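Local coordinates for uncharacterized protein A6V7T0 (Pseudomonas aeruginosa, PDB 3K12) that is of uncharacterized function but belongs to the endoribonuclease L-PSP (YjgF-like) family of small trimeric alpha/beta proteins, at residues Asp34-Thr39 with Asn77-Gln82. Numbering follows the deposited sequence.
Sequences DIQDQT and NQVWDQ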
loop_
_atom_site.group_PDB
_atom_site.type_symbol
_atom_site.label_atom_id
_atom_site.label_comp_id
_atom_site.label_asym_id
_atom_site.label_seq_id
_atom_site.Cartn_x
_atom_site.Cartn_y
_atom_site.Cartn_z
ATOM N N ASP D 34 18.660 1.210 16.832
ATOM C CA ASP D 34 18.991 1.731 15.507
ATOM C C ASP D 34 18.111 1.086 14.437
ATOM O O ASP D 34 17.274 0.224 14.743
ATOM C CB ASP D 34 20.497 1.540 15.172
ATOM C CG ASP D 34 20.971 0.087 15.229
ATOM O OD1 ASP D 34 20.206 -0.868 14.997
ATOM O OD2 ASP D 34 22.189 -0.110 15.469
ATOM N N ILE D 35 18.317 1.485 13.185
ATOM C CA ILE D 35 17.475 0.967 12.098
ATOM C C ILE D 35 17.559 -0.544 11.978
ATOM O O ILE D 35 16.547 -1.209 11.736
ATOM C CB ILE D 35 17.742 1.670 10.742
ATOM C CG1 ILE D 35 16.846 1.079 9.633
ATOM C CG2 ILE D 35 19.227 1.605 10.352
ATOM C CD1 ILE D 35 15.368 1.447 9.783
ATOM N N GLN D 36 18.758 -1.109 12.145
ATOM C CA GLN D 36 18.930 -2.536 12.002
ATOM C C GLN D 36 18.124 -3.272 13.068
ATOM O O GLN D 36 17.436 -4.279 12.789
ATOM C CB GLN D 36 20.412 -2.923 12.111
ATOM C CG GLN D 36 21.256 -2.544 10.887
ATOM C CD GLN D 36 22.033 -1.247 11.026
ATOM O OE1 GLN D 36 23.040 -1.067 10.332
ATOM N NE2 GLN D 36 21.580 -0.331 11.890
ATOM N N ASP D 37 18.230 -2.774 14.292
ATOM C CA ASP D 37 17.525 -3.374 15.423
ATOM C C ASP D 37 16.012 -3.314 15.177
ATOM O O ASP D 37 15.322 -4.327 15.330
ATOM C CB ASP D 37 17.917 -2.671 16.730
ATOM C CG ASP D 37 17.143 -3.189 17.942
ATOM O OD1 ASP D 37 17.097 -4.418 18.149
ATOM O OD2 ASP D 37 16.577 -2.363 18.693
ATOM N N GLN D 38 15.524 -2.150 14.760
ATOM C CA GLN D 38 14.073 -1.959 14.556
ATOM C C GLN D 38 13.543 -2.796 13.406
ATOM O O GLN D 38 12.470 -3.402 13.511
ATOM C CB GLN D 38 13.732 -0.507 14.351
ATOM C CG GLN D 38 14.029 0.342 15.584
ATOM C CD GLN D 38 13.307 1.664 15.598
ATOM O OE1 GLN D 38 12.276 1.834 14.934
ATOM N NE2 GLN D 38 13.819 2.615 16.384
ATOM N N THR D 39 14.331 -2.893 12.341
ATOM C CA THR D 39 13.971 -3.697 11.182
ATOM C C THR D 39 13.883 -5.185 11.570
ATOM O O THR D 39 12.955 -5.898 11.180
ATOM C CB THR D 39 14.957 -3.473 10.013
ATOM O OG1 THR D 39 14.950 -2.078 9.660
ATOM C CG2 THR D 39 14.552 -4.303 8.800
ATOM N N ASN D 77 18.337 -1.929 4.454
ATOM C CA ASN D 77 18.580 -2.907 3.402
ATOM C C ASN D 77 19.563 -4.007 3.793
ATOM O O ASN D 77 19.457 -5.117 3.294
ATOM C CB ASN D 77 19.037 -2.239 2.108
ATOM C CG ASN D 77 17.966 -1.385 1.505
ATOM O OD1 ASN D 77 16.764 -1.664 1.625
ATOM N ND2 ASN D 77 18.380 -0.309 0.861
ATOM N N GLN D 78 20.477 -3.679 4.704
ATOM C CA GLN D 78 21.429 -4.662 5.249
ATOM C C GLN D 78 20.665 -5.824 5.880
ATOM O O GLN D 78 20.921 -6.993 5.570
ATOM C CB GLN D 78 22.344 -3.980 6.271
ATOM C CG GLN D 78 23.347 -4.874 7.016
ATOM C CD GLN D 78 23.909 -4.160 8.256
ATOM O OE1 GLN D 78 24.253 -4.800 9.258
ATOM N NE2 GLN D 78 23.970 -2.841 8.205
ATOM N N VAL D 79 19.692 -5.499 6.727
ATOM C CA VAL D 79 18.891 -6.555 7.361
ATOM C C VAL D 79 17.984 -7.263 6.351
ATOM O O VAL D 79 17.890 -8.491 6.337
ATOM C CB VAL D 79 18.067 -5.989 8.549
ATOM C CG1 VAL D 79 17.184 -7.047 9.167
ATOM C CG2 VAL D 79 19.012 -5.391 9.581
ATOM N N TRP D 80 17.290 -6.470 5.510
ATOM C CA TRP D 80 16.435 -7.026 4.472
ATOM C C TRP D 80 17.163 -8.105 3.652
ATOM O O TRP D 80 16.638 -9.182 3.411
ATOM C CB TRP D 80 15.933 -5.882 3.564
ATOM C CG TRP D 80 14.944 -6.322 2.529
ATOM C CD1 TRP D 80 15.219 -6.800 1.292
ATOM C CD2 TRP D 80 13.507 -6.345 2.661
ATOM N NE1 TRP D 80 14.049 -7.122 0.624
ATOM C CE2 TRP D 80 12.987 -6.845 1.445
ATOM C CE3 TRP D 80 12.617 -5.984 3.681
ATOM C CZ2 TRP D 80 11.596 -6.988 1.206
ATOM C CZ3 TRP D 80 11.243 -6.119 3.453
ATOM C CH2 TRP D 80 10.748 -6.626 2.225
ATOM N N ASP D 81 18.399 -7.780 3.246
ATOM C CA ASP D 81 19.196 -8.678 2.419
ATOM C C ASP D 81 19.684 -9.935 3.166
ATOM O O ASP D 81 20.048 -10.941 2.536
ATOM C CB ASP D 81 20.392 -7.920 1.821
ATOM C CG ASP D 81 19.978 -6.872 0.798
ATOM O OD1 ASP D 81 18.825 -6.897 0.311
ATOM O OD2 ASP D 81 20.827 -6.002 0.482
ATOM N N GLN D 82 19.645 -9.885 4.484
ATOM C CA GLN D 82 20.034 -11.033 5.321
ATOM C C GLN D 82 18.884 -11.892 5.755
ATOM O O GLN D 82 19.086 -12.888 6.403
ATOM C CB GLN D 82 20.743 -10.541 6.602
ATOM C CG GLN D 82 22.137 -10.051 6.335
ATOM C CD GLN D 82 22.755 -9.298 7.488
ATOM O OE1 GLN D 82 22.273 -9.339 8.642
ATOM N NE2 GLN D 82 23.830 -8.594 7.189
#
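Val-79 fits against the N-terminal end of helix 35-52 with one methyl for each of two residues there. Its CG2 lies over the backbone of Gln-36, 3.7 Å from both Gln-36 CA and Gln-36 O, and also meets the CB and CG of that residue. CG1, trans to the valine N, instead passes alongside Thr-39, where it lies 3.8 Å from Thr-39 CG2; the two side chains run past one another in opposite senses. Beside the valine, at the more exposed border, the two glutamines meet. Gln-78 reaches over in an extended conformation, whereas Gln-36 is bent at chi2 (98°), and Gln-78 NE2 comes within 2.9 Å of Gln-36 OE1. The amide planes are turned 74° from each other and the hydrogen bond is strongly bent, hence weak.

Helices 35-52 and 73-83 pack on the mixed beta-sheet in the YjgF-like alpha/beta fold, and their short segments here run in the same general direction, inclined by 41°, with axes 9.1 Å from each other. Leu-76, Val-106 and Met-108 flank Thr-39, placing it between the neighbouring helix and strand 106-113. The Thr-39 hydroxyl turns back to its own helix: OG1 donates to Ile-35 O from one face of the carbonyl plane, while Thr-39 N donates from the opposite face, giving that oxygen two donors. One residue ahead of the helix, Asp-34 serves as N-cap, its OD1 accepting from Asp-37 N at 2.8 Å and thereby engaging a first-turn amide.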